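Local coordinates for protein methyl-coenzyme M reductase subunit gamma (Methanosarcina barkeri, PDB 1E6Y) that forms part of the methyl-coenzyme M reductase complex, the nickel enzyme that releases methane from methyl-coenzyme M with coenzyme B as reductant, at residues E34-T37 and A38-G41; P114-S118 and G119-V123; T154-G157 and H158-L162; R175-N179 and G180-M184. One frame throughout, in Å; residues are numbered along the deposited sequence.

Contact 1. Residues E34-T37 and A38-G41; sequences EDLT and AVLG
L40 lies one helical turn beyond L36, and its side chain leans back over it. Starting from the root, CB of L40 rests 3.5 Å from the carbonyl oxygen of L36, and the next atom comes closer still, with L40 CG 3.1 Å from L36 O. The first torsion of L40 (chi1 -69°) sets CG beside its own backbone N, which is what turns the branch back along the helix. At the tip, CD1 of L40 reaches CG of L36 at 4.0 Å, the two leucines meeting at a slant. The same L36 oxygen accepts the amide hydrogen of L40 at 3.1 Å, N to O, so it is gripped by one bond and shielded by carbon. V39 adds to the carbon cover, its CG2 3.1 Å from L36 O, while its own amide bonds D35 O. Four such i to i+4 bonds run through 34-41, the last from G41 N to T37 O at 3.1 Å. There the backbone leaves the helix at positive phi (77°), a conformation easy for a residue with no CB. T37 OG1 turns back to bond the carbonyl of D33, and D35 pairs with R195. The leucines and V39 suit the buried faces, against helix 127-139 and strand 192-198, while E34 is exposed. The chemistry is therefore that of an amphipathic helix, with apolar branches covering carbonyls whose hydrogen-bonding needs the backbone already meets.

Contact 2. Residues P114-S118 and G119-V123; sequences PGTLS and GRQIV. With F43 (factor 430), chain L; COM (1-thioethanesulfonic acid), chain I.
L117 and R120 run alongside each other toward coenzyme M, whose sulfur S1 binds the nickel of factor 430. R120 NH1 gives a weak bond to sulfonate oxygen O3S of coenzyme M at 2.8 Å, met at the edge of the guanidinium; a bend in the arginine chain at chi3 (-78°) brings NH1 there. L117 CD2 approaches that oxygen, O3S, to 3.1 Å, and L117 CD1 lies over one guanidinium face. One carboxylate of factor 430 is held at both oxygens, G119 N donating to O7C at 2.6 Å and S118 OG to O8C at 2.6 Å. G119 leaves room for the cofactor, since a CB would run into its OCC. In the next shell, Q86 takes the NE of R120, and NH2 bonds to the backbone of a neighbouring subunit. With an alanine in place of this arginine, the sulfonate is likely to lose a positive partner, and L117 the flat group beneath CD1. Behind the turn, L117 N bonds R120 O at 3.0 Å, and G115 and I122 form a hydrogen-bonded antiparallel pair. This hairpin, 113-116 with 121-126, edges a four-stranded antiparallel sheet: I122 packs on strand 82-89, while T116, Q121 and V123 face helix 98-108.

Contact 3. Residues T154-G157 and H158-L162; sequences TVHG and HSVRL. With F43 (factor 430), chain L.
H156 and V160 form the tightly packed part of this loop, the valine set roughly perpendicular to the histidine. Methyl CG2 of V160 comes 3.5 Å from H156 NE2, oblique to the ring, and that nitrogen is bonded to a basic side chain of a neighbouring subunit. With CG anti to the backbone N (chi1 -168°), the H156 ring reaches factor 430 at its edge, and ND1 donates in the ring plane to OBC at 2.9 Å, nearly straight at 170°. H158 serves OCC, the other oxygen of that carboxylate, by a weak bond from ND1 of 2.9 Å. Upstream, V155 N donates to OEB of a second cofactor carboxylate at 3.0 Å, while the methyls of V155 lie against the same group. Backbone turning is compact as well: G157 to V160 is a type I turn, closed by V160 N to G157 O at 3.1 Å. G157 has backbone angles at which a CB would jam against the preceding carbonyl.

On the looser side, waters bridge backbone, side-chain and cofactor atoms. One links G157 N and S159 OG to factor 430 OCC, which it meets at 2.7 Å; another joins V155 O to H158 N, and a third spans G157 O and V160 O. All this sits in the long loop between strands 148-150 and 175-178. H158 is bonded through its backbone to M91, just past strand 82-89, and its NE2 meets a basic side chain of a neighbouring subunit.

Contact 4. Residues R175-N179 and G180-M184; sequences RRLEN and GTIIM
R176 and I183 face each other as a hydrogen-bonded antiparallel pair, and backbone bonds dominate the contact. I183 N donates to R176 O at 2.9 Å, and E178 N to T181 O at 2.7 Å, the latter almost straight (176°). The return bond, T181 N to E178 O, is longer at 3.2 Å, and its donor stands above the carbonyl plane.

Charge is concentrated on the face of R176 and E178. R176 NH1 and E178 OE2 form a salt bridge of 2.8 Å between residues two apart on one strand, whose side chains share a face; OE2 lies close to the guanidinium plane and is approached on its syn side, about 30° out of the carboxylate plane. D185 and D173 also form salt bridges with this arginine, at NH1 and NE respectively.

Hydrocarbon contacts occur on both faces. E178 has CG beside its backbone N (chi1 -76°) and an extended chain beyond, which lays its carboxylate against I183, OE1 3.7 Å from I183 CG1. A glutamine in its place would probably deprive R176 of one negative partner. On the other face, L177 CD2 touches I182 CD1 at 4.0 Å, and the R175 chain runs beside I182, its CD 3.9 Å from I182 CG2, with its guanidinium bonded to backbone carbonyls such as that of M168.

N179 and G180 both have positive phi, as a type I' turn requires. Asn-Gly is a classic sequence for it, and the whole is a tight two-residue beta hairpin.

Overall arrangement
Contacts 2 and 3 are the buried, functional pair. They touch directly, S118 and G119 packing on H158 while V155 lies against G119 and R120, and together hold factor 430, though one is a hairpin and the other an irregular loop. Their chemistry is polar: amide, imidazole and guanidinium donors meeting ligand anions. Contacts 1 and 4 lie away from the annotated sites and are only partly buried, and both rely mostly on regular backbone bonds, within a helix in one and between strands in the other. They meet where V39 CG1 packs on M184 SD at 3.8 Å. Strand 192-198 connects them, packing on the helix of contact 1 and pairing with the hairpin of contact 4.

Contact 1. Residues E34-T37 and A38-G41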
# COMPACT_ATOMS: atom_id res chain seq x y z
N GLU C 34 -54.58 -0.90 -7.53
CA GLU C 34 -54.25 0.47 -7.15
C GLU C 34 -53.72 0.56 -5.72
O GLU C 34 -52.82 1.37 -5.44
CB GLU C 34 -55.47 1.38 -7.31
CG GLU C 34 -55.83 1.68 -8.75
CD GLU C 34 -56.63 2.96 -8.91
OE1 GLU C 34 -57.36 3.34 -7.96
OE2 GLU C 34 -56.53 3.60 -9.98
N ASP C 35 -54.26 -0.25 -4.82
CA ASP C 35 -53.79 -0.28 -3.44
C ASP C 35 -52.39 -0.88 -3.34
O ASP C 35 -51.57 -0.43 -2.55
CB ASP C 35 -54.75 -1.08 -2.55
CG ASP C 35 -55.92 -0.24 -2.06
OD1 ASP C 35 -55.93 0.99 -2.28
OD2 ASP C 35 -56.83 -0.82 -1.43
N LEU C 36 -52.13 -1.90 -4.15
CA LEU C 36 -50.80 -2.50 -4.24
C LEU C 36 -49.79 -1.47 -4.74
O LEU C 36 -48.71 -1.31 -4.16
CB LEU C 36 -50.82 -3.71 -5.18
CG LEU C 36 -49.49 -4.45 -5.36
CD1 LEU C 36 -49.04 -5.07 -4.04
CD2 LEU C 36 -49.66 -5.53 -6.42
N THR C 37 -50.15 -0.74 -5.79
CA THR C 37 -49.30 0.32 -6.33
C THR C 37 -49.08 1.42 -5.30
O THR C 37 -47.98 1.96 -5.20
CB THR C 37 -49.93 0.93 -7.60
OG1 THR C 37 -50.03 -0.09 -8.60
CG2 THR C 37 -49.07 2.07 -8.14
N ALA C 38 -50.10 1.68 -4.48
CA ALA C 38 -50.02 2.71 -3.45
C ALA C 38 -49.03 2.35 -2.35
O ALA C 38 -48.20 3.17 -1.98
CB ALA C 38 -51.40 2.95 -2.85
N VAL C 39 -49.10 1.12 -1.85
CA VAL C 39 -48.22 0.70 -0.77
C VAL C 39 -46.76 0.56 -1.23
O VAL C 39 -45.84 0.77 -0.45
CB VAL C 39 -48.68 -0.64 -0.13
CG1 VAL C 39 -50.11 -0.52 0.36
CG2 VAL C 39 -48.56 -1.78 -1.13
N LEU C 40 -46.57 0.25 -2.51
CA LEU C 40 -45.23 0.11 -3.07
C LEU C 40 -44.54 1.46 -3.25
O LEU C 40 -43.32 1.58 -3.08
CB LEU C 40 -45.29 -0.65 -4.40
CG LEU C 40 -45.68 -2.13 -4.28
CD1 LEU C 40 -45.89 -2.71 -5.66
CD2 LEU C 40 -44.60 -2.89 -3.53
N GLY C 41 -45.32 2.47 -3.64
CA GLY C 41 -44.84 3.85 -3.60
C GLY C 41 -43.91 4.28 -4.72
O GLY C 41 -43.24 5.31 -4.59

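Contact 2. Residues P114-S118 and G119-V123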
# COMPACT_ATOMS: atom_id res chain seq x y z
N PRO C 114 -33.87 -11.46 -6.00
CA PRO C 114 -34.16 -11.54 -4.57
C PRO C 114 -32.92 -11.36 -3.70
O PRO C 114 -31.83 -11.79 -4.06
CB PRO C 114 -34.77 -12.93 -4.41
CG PRO C 114 -34.12 -13.73 -5.49
CD PRO C 114 -34.00 -12.78 -6.65
N GLY C 115 -33.11 -10.70 -2.56
CA GLY C 115 -32.05 -10.56 -1.59
C GLY C 115 -32.52 -10.94 -0.20
O GLY C 115 -33.61 -10.53 0.22
N THR C 116 -31.72 -11.73 0.50
CA THR C 116 -32.06 -12.17 1.85
C THR C 116 -31.16 -11.55 2.91
O THR C 116 -29.93 -11.59 2.80
CB THR C 116 -31.96 -13.70 1.98
OG1 THR C 116 -32.81 -14.32 1.01
CG2 THR C 116 -32.37 -14.14 3.37
N LEU C 117 -31.79 -10.97 3.92
CA LEU C 117 -31.11 -10.46 5.10
C LEU C 117 -31.94 -10.88 6.32
O LEU C 117 -33.04 -11.41 6.17
CB LEU C 117 -30.99 -8.93 5.03
CG LEU C 117 -30.34 -8.32 3.78
CD1 LEU C 117 -31.33 -8.28 2.62
CD2 LEU C 117 -29.86 -6.92 4.08
N SER C 118 -31.38 -10.71 7.52
CA SER C 118 -32.08 -11.16 8.73
C SER C 118 -33.33 -10.34 9.02
O SER C 118 -34.36 -10.89 9.40
CB SER C 118 -31.13 -11.12 9.94
OG SER C 118 -30.79 -9.80 10.30
N GLY C 119 -33.26 -9.03 8.78
CA GLY C 119 -34.36 -8.15 9.11
C GLY C 119 -35.17 -7.64 7.93
O GLY C 119 -36.15 -6.91 8.12
N ARG C 120 -34.77 -8.02 6.72
CA ARG C 120 -35.44 -7.56 5.52
C ARG C 120 -35.22 -8.59 4.42
O ARG C 120 -34.22 -9.31 4.43
CB ARG C 120 -34.92 -6.18 5.06
CG ARG C 120 -33.40 -6.12 5.07
CD ARG C 120 -32.80 -4.77 4.70
NE ARG C 120 -32.82 -4.52 3.28
CZ ARG C 120 -31.87 -4.14 2.44
NH1 ARG C 120 -30.60 -3.92 2.76
NH2 ARG C 120 -32.25 -3.99 1.17
N GLN C 121 -36.22 -8.77 3.57
CA GLN C 121 -36.09 -9.57 2.37
C GLN C 121 -36.68 -8.77 1.22
O GLN C 121 -37.74 -8.15 1.37
CB GLN C 121 -36.83 -10.90 2.52
CG GLN C 121 -36.57 -11.91 1.40
CD GLN C 121 -37.45 -11.70 0.18
OE1 GLN C 121 -37.14 -12.19 -0.91
NE2 GLN C 121 -38.57 -11.01 0.36
N ILE C 122 -35.99 -8.78 0.09
CA ILE C 122 -36.36 -7.91 -1.02
C ILE C 122 -36.44 -8.68 -2.33
O ILE C 122 -35.73 -9.67 -2.53
CB ILE C 122 -35.36 -6.72 -1.14
CG1 ILE C 122 -35.82 -5.75 -2.23
CG2 ILE C 122 -33.95 -7.24 -1.43
CD1 ILE C 122 -35.05 -4.45 -2.24
N VAL C 123 -37.41 -8.32 -3.16
CA VAL C 123 -37.39 -8.71 -4.56
C VAL C 123 -37.30 -7.47 -5.44
O VAL C 123 -38.15 -6.59 -5.36
CB VAL C 123 -38.65 -9.53 -4.94
CG1 VAL C 123 -38.64 -9.87 -6.43
CG2 VAL C 123 -38.71 -10.80 -4.11
NI F43 L . -26.81 -1.74 8.53
NA F43 L . -25.56 -0.04 8.14
CHA F43 L . -24.15 -0.46 10.17
C1A F43 L . -24.77 0.29 9.03
C2A F43 L . -24.35 1.85 8.95
C3A F43 L . -25.59 2.33 8.09
C4A F43 L . -25.82 1.08 7.27
C5A F43 L . -23.05 2.02 8.11
C6A F43 L . -22.66 3.51 8.00
O7A F43 L . -22.15 4.10 9.00
N8A F43 L . -22.85 4.17 6.90
C9A F43 L . -24.24 2.46 10.31
CAA F43 L . -26.91 2.74 8.95
CBA F43 L . -26.76 4.08 9.60
CCA F43 L . -27.94 4.97 9.41
ODA F43 L . -29.05 4.63 9.92
OEA F43 L . -27.81 6.03 8.75
NB F43 L . -27.69 -1.38 6.68
CHB F43 L . -27.21 1.01 6.59
C1B F43 L . -27.40 -0.15 5.82
C2B F43 L . -28.63 -0.07 4.70
C3B F43 L . -29.65 -1.18 5.30
C4B F43 L . -28.75 -1.82 6.35
N5B F43 L . -26.29 -0.51 4.82
C6B F43 L . -26.60 -0.70 3.57
O7B F43 L . -25.77 -0.94 2.70
C8B F43 L . -28.10 -0.57 3.39
C9B F43 L . -29.15 1.33 4.54
CAB F43 L . -30.90 -0.37 5.95
CBB F43 L . -31.92 -1.30 6.54
CCB F43 L . -33.07 -0.48 7.05
ODB F43 L . -33.74 0.08 6.16
OEB F43 L . -33.33 -0.36 8.26
NC F43 L . -28.17 -3.20 9.03
CHC F43 L . -29.39 -3.08 6.95
C1C F43 L . -29.10 -3.64 8.13
C2C F43 L . -29.82 -4.87 8.58
C3C F43 L . -29.28 -5.02 10.04
C4C F43 L . -28.21 -4.01 10.14
C5C F43 L . -29.36 -6.12 7.77
C6C F43 L . -30.08 -7.36 8.21
O7C F43 L . -31.35 -7.36 8.18
O8C F43 L . -29.42 -8.36 8.60
C8C F43 L . -30.39 -4.58 11.04
C9C F43 L . -31.57 -5.55 11.19
CAC F43 L . -32.65 -5.09 12.17
OBC F43 L . -32.55 -4.00 12.79
OCC F43 L . -33.64 -5.86 12.32
ND F43 L . -26.26 -1.84 10.45
CHD F43 L . -27.47 -3.88 11.22
C5D F43 L . -25.36 -3.76 13.35
C6D F43 L . -26.50 -4.70 13.59
C7D F43 L . -27.35 -4.90 12.37
O8D F43 L . -27.94 -6.00 12.35
C9D F43 L . -24.54 -0.39 13.46
CAD F43 L . -23.78 -0.89 14.62
OBD F43 L . -23.89 -0.29 15.74
OCD F43 L . -23.03 -1.91 14.48
C1D F43 L . -26.45 -2.70 11.40
C2D F43 L . -25.81 -2.50 12.72
C3D F43 L . -24.77 -1.40 12.39
C4D F43 L . -25.30 -0.84 11.14
C1 COM I . -25.79 -4.32 6.53
C2 COM I . -25.77 -3.79 5.08
S1 COM I . -24.95 -3.16 7.62
S2 COM I . -26.93 -4.68 4.04
O1S COM I . -26.82 -6.14 4.35
O2S COM I . -26.57 -4.44 2.58
O3S COM I . -28.33 -4.20 4.31

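Contact 3. Residues T154-G157 and H158-L162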
# COMPACT_ATOMS: atom_id res chain seq x y z
N THR C 154 -35.83 1.47 7.10
CA THR C 154 -36.05 1.44 8.54
C THR C 154 -36.84 0.18 8.94
O THR C 154 -38.00 0.26 9.34
CB THR C 154 -36.80 2.70 9.04
OG1 THR C 154 -36.22 3.87 8.44
CG2 THR C 154 -36.68 2.83 10.55
N VAL C 155 -36.18 -0.97 8.82
CA VAL C 155 -36.87 -2.26 8.84
C VAL C 155 -36.95 -2.89 10.23
O VAL C 155 -37.66 -3.88 10.42
CB VAL C 155 -36.21 -3.26 7.87
CG1 VAL C 155 -36.20 -2.69 6.46
CG2 VAL C 155 -34.79 -3.59 8.33
N HIS C 156 -36.22 -2.31 11.18
CA HIS C 156 -36.09 -2.83 12.54
C HIS C 156 -37.41 -3.39 13.09
O HIS C 156 -38.44 -2.73 13.05
CB HIS C 156 -35.59 -1.71 13.46
CG HIS C 156 -35.14 -2.18 14.81
ND1 HIS C 156 -33.99 -2.92 15.00
CD2 HIS C 156 -35.64 -1.94 16.05
CE1 HIS C 156 -33.81 -3.11 16.30
NE2 HIS C 156 -34.79 -2.53 16.95
N GLY C 157 -37.38 -4.65 13.52
CA GLY C 157 -38.57 -5.24 14.10
C GLY C 157 -38.61 -6.76 14.18
O GLY C 157 -39.24 -7.30 15.09
N HIS C 158 -37.93 -7.44 13.26
CA HIS C 158 -38.03 -8.90 13.15
C HIS C 158 -37.65 -9.64 14.44
O HIS C 158 -38.25 -10.66 14.77
CB HIS C 158 -37.18 -9.41 11.96
CG HIS C 158 -35.73 -9.59 12.28
ND1 HIS C 158 -34.83 -8.54 12.30
CD2 HIS C 158 -35.01 -10.70 12.54
CE1 HIS C 158 -33.62 -9.01 12.56
NE2 HIS C 158 -33.70 -10.32 12.71
N SER C 159 -36.73 -9.05 15.20
CA SER C 159 -36.18 -9.69 16.39
C SER C 159 -36.62 -9.00 17.68
O SER C 159 -36.19 -9.37 18.77
CB SER C 159 -34.66 -9.69 16.31
OG SER C 159 -34.20 -8.39 15.98
N VAL C 160 -37.40 -7.93 17.53
CA VAL C 160 -37.91 -7.17 18.67
C VAL C 160 -39.13 -7.88 19.25
O VAL C 160 -39.89 -8.50 18.50
CB VAL C 160 -38.30 -5.74 18.22
CG1 VAL C 160 -38.85 -4.94 19.39
CG2 VAL C 160 -37.09 -5.03 17.62
N ARG C 161 -39.28 -7.86 20.57
CA ARG C 161 -40.53 -8.37 21.18
C ARG C 161 -41.75 -7.80 20.49
O ARG C 161 -41.86 -6.65 20.06
CB ARG C 161 -40.49 -8.05 22.68
CG ARG C 161 -39.47 -8.87 23.43
CD ARG C 161 -39.22 -8.37 24.85
NE ARG C 161 -38.73 -6.99 24.84
CZ ARG C 161 -38.56 -6.21 25.90
NH1 ARG C 161 -38.12 -4.97 25.74
NH2 ARG C 161 -38.83 -6.67 27.12
N LEU C 162 -42.74 -8.68 20.35
CA LEU C 162 -44.01 -8.28 19.75
C LEU C 162 -44.74 -7.27 20.62
O LEU C 162 -44.53 -7.22 21.84
CB LEU C 162 -44.91 -9.51 19.54
CG LEU C 162 -44.53 -10.50 18.44
CD1 LEU C 162 -45.55 -11.63 18.40
CD2 LEU C 162 -44.46 -9.78 17.10
NI F43 L . -26.81 -1.74 8.53
NA F43 L . -25.56 -0.04 8.14
CHA F43 L . -24.15 -0.46 10.17
C1A F43 L . -24.77 0.29 9.03
C2A F43 L . -24.35 1.85 8.95
C3A F43 L . -25.59 2.33 8.09
C4A F43 L . -25.82 1.08 7.27
C5A F43 L . -23.05 2.02 8.11
C6A F43 L . -22.66 3.51 8.00
O7A F43 L . -22.15 4.10 9.00
N8A F43 L . -22.85 4.17 6.90
C9A F43 L . -24.24 2.46 10.31
CAA F43 L . -26.91 2.74 8.95
CBA F43 L . -26.76 4.08 9.60
CCA F43 L . -27.94 4.97 9.41
ODA F43 L . -29.05 4.63 9.92
OEA F43 L . -27.81 6.03 8.75
NB F43 L . -27.69 -1.38 6.68
CHB F43 L . -27.21 1.01 6.59
C1B F43 L . -27.40 -0.15 5.82
C2B F43 L . -28.63 -0.07 4.70
C3B F43 L . -29.65 -1.18 5.30
C4B F43 L . -28.75 -1.82 6.35
N5B F43 L . -26.29 -0.51 4.82
C6B F43 L . -26.60 -0.70 3.57
O7B F43 L . -25.77 -0.94 2.70
C8B F43 L . -28.10 -0.57 3.39
C9B F43 L . -29.15 1.33 4.54
CAB F43 L . -30.90 -0.37 5.95
CBB F43 L . -31.92 -1.30 6.54
CCB F43 L . -33.07 -0.48 7.05
ODB F43 L . -33.74 0.08 6.16
OEB F43 L . -33.33 -0.36 8.26
NC F43 L . -28.17 -3.20 9.03
CHC F43 L . -29.39 -3.08 6.95
C1C F43 L . -29.10 -3.64 8.13
C2C F43 L . -29.82 -4.87 8.58
C3C F43 L . -29.28 -5.02 10.04
C4C F43 L . -28.21 -4.01 10.14
C5C F43 L . -29.36 -6.12 7.77
C6C F43 L . -30.08 -7.36 8.21
O7C F43 L . -31.35 -7.36 8.18
O8C F43 L . -29.42 -8.36 8.60
C8C F43 L . -30.39 -4.58 11.04
C9C F43 L . -31.57 -5.55 11.19
CAC F43 L . -32.65 -5.09 12.17
OBC F43 L . -32.55 -4.00 12.79
OCC F43 L . -33.64 -5.86 12.32
ND F43 L . -26.26 -1.84 10.45
CHD F43 L . -27.47 -3.88 11.22
C5D F43 L . -25.36 -3.76 13.35
C6D F43 L . -26.50 -4.70 13.59
C7D F43 L . -27.35 -4.90 12.37
O8D F43 L . -27.94 -6.00 12.35
C9D F43 L . -24.54 -0.39 13.46
CAD F43 L . -23.78 -0.89 14.62
OBD F43 L . -23.89 -0.29 15.74
OCD F43 L . -23.03 -1.91 14.48
C1D F43 L . -26.45 -2.70 11.40
C2D F43 L . -25.81 -2.50 12.72
C3D F43 L . -24.77 -1.40 12.39
C4D F43 L . -25.30 -0.84 11.14
O HOH W 1 -36.73 -6.33 10.84
O HOH W 2 -35.13 -6.06 14.62
O HOH W 3 -40.98 -9.21 16.16

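Contact 4. Residues R175-N179 and G180-M184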
# COMPACT_ATOMS: atom_id res chain seq x y z
N ARG C 175 -48.17 0.54 9.47
CA ARG C 175 -49.33 -0.36 9.51
C ARG C 175 -49.56 -0.76 10.96
O ARG C 175 -48.63 -0.94 11.75
CB ARG C 175 -49.13 -1.58 8.62
CG ARG C 175 -48.07 -2.57 8.99
CD ARG C 175 -48.50 -3.69 9.90
NE ARG C 175 -47.48 -4.60 10.38
CZ ARG C 175 -46.58 -4.39 11.33
NH1 ARG C 175 -46.58 -3.20 11.94
NH2 ARG C 175 -45.72 -5.32 11.69
N ARG C 176 -50.85 -0.92 11.29
CA ARG C 176 -51.17 -1.33 12.66
C ARG C 176 -52.56 -1.97 12.71
O ARG C 176 -53.30 -1.86 11.74
CB ARG C 176 -51.18 -0.09 13.57
CG ARG C 176 -52.35 0.84 13.28
CD ARG C 176 -52.04 2.25 13.78
NE ARG C 176 -51.02 2.84 12.90
CZ ARG C 176 -51.28 3.41 11.73
NH1 ARG C 176 -52.52 3.50 11.26
NH2 ARG C 176 -50.29 3.89 10.98
N LEU C 177 -52.90 -2.54 13.86
CA LEU C 177 -54.20 -3.13 14.14
C LEU C 177 -55.23 -2.04 14.44
O LEU C 177 -55.08 -1.28 15.40
CB LEU C 177 -54.11 -4.06 15.35
CG LEU C 177 -54.56 -5.52 15.25
CD1 LEU C 177 -55.19 -5.91 16.58
CD2 LEU C 177 -55.55 -5.71 14.12
N GLU C 178 -56.29 -1.99 13.64
CA GLU C 178 -57.39 -1.06 13.87
C GLU C 178 -58.72 -1.78 13.70
O GLU C 178 -59.05 -2.25 12.61
CB GLU C 178 -57.31 0.11 12.90
CG GLU C 178 -56.24 1.14 13.25
CD GLU C 178 -56.14 2.27 12.23
OE1 GLU C 178 -57.08 2.48 11.44
OE2 GLU C 178 -55.10 2.97 12.24
N ASN C 179 -59.48 -1.88 14.80
CA ASN C 179 -60.78 -2.55 14.80
C ASN C 179 -60.67 -4.01 14.35
O ASN C 179 -61.51 -4.50 13.59
CB ASN C 179 -61.77 -1.79 13.90
CG ASN C 179 -61.80 -0.30 14.20
OD1 ASN C 179 -61.83 0.10 15.37
ND2 ASN C 179 -61.74 0.52 13.16
N GLY C 180 -59.62 -4.68 14.80
CA GLY C 180 -59.45 -6.09 14.51
C GLY C 180 -58.91 -6.40 13.12
O GLY C 180 -58.83 -7.56 12.73
N THR C 181 -58.53 -5.36 12.38
CA THR C 181 -57.96 -5.55 11.05
C THR C 181 -56.69 -4.72 10.88
O THR C 181 -56.49 -3.71 11.55
CB THR C 181 -58.99 -5.17 9.95
OG1 THR C 181 -58.59 -5.76 8.71
CG2 THR C 181 -59.07 -3.66 9.77
N ILE C 182 -55.80 -5.19 10.01
CA ILE C 182 -54.54 -4.49 9.75
C ILE C 182 -54.74 -3.39 8.71
O ILE C 182 -55.21 -3.64 7.60
CB ILE C 182 -53.44 -5.46 9.27
CG1 ILE C 182 -53.11 -6.48 10.36
CG2 ILE C 182 -52.18 -4.69 8.88
CD1 ILE C 182 -52.49 -5.87 11.61
N ILE C 183 -54.46 -2.16 9.12
CA ILE C 183 -54.56 -1.00 8.25
C ILE C 183 -53.16 -0.48 7.94
O ILE C 183 -52.35 -0.28 8.85
CB ILE C 183 -55.39 0.13 8.93
CG1 ILE C 183 -56.85 -0.29 9.06
CG2 ILE C 183 -55.27 1.43 8.14
CD1 ILE C 183 -57.54 -0.54 7.73
N MET C 184 -52.86 -0.31 6.65
CA MET C 184 -51.64 0.35 6.21
C MET C 184 -52.00 1.67 5.55
O MET C 184 -52.69 1.70 4.53
CB MET C 184 -50.88 -0.54 5.22
CG MET C 184 -49.54 0.02 4.75
SD MET C 184 -48.61 -1.15 3.75
CE MET C 184 -46.99 -0.37 3.71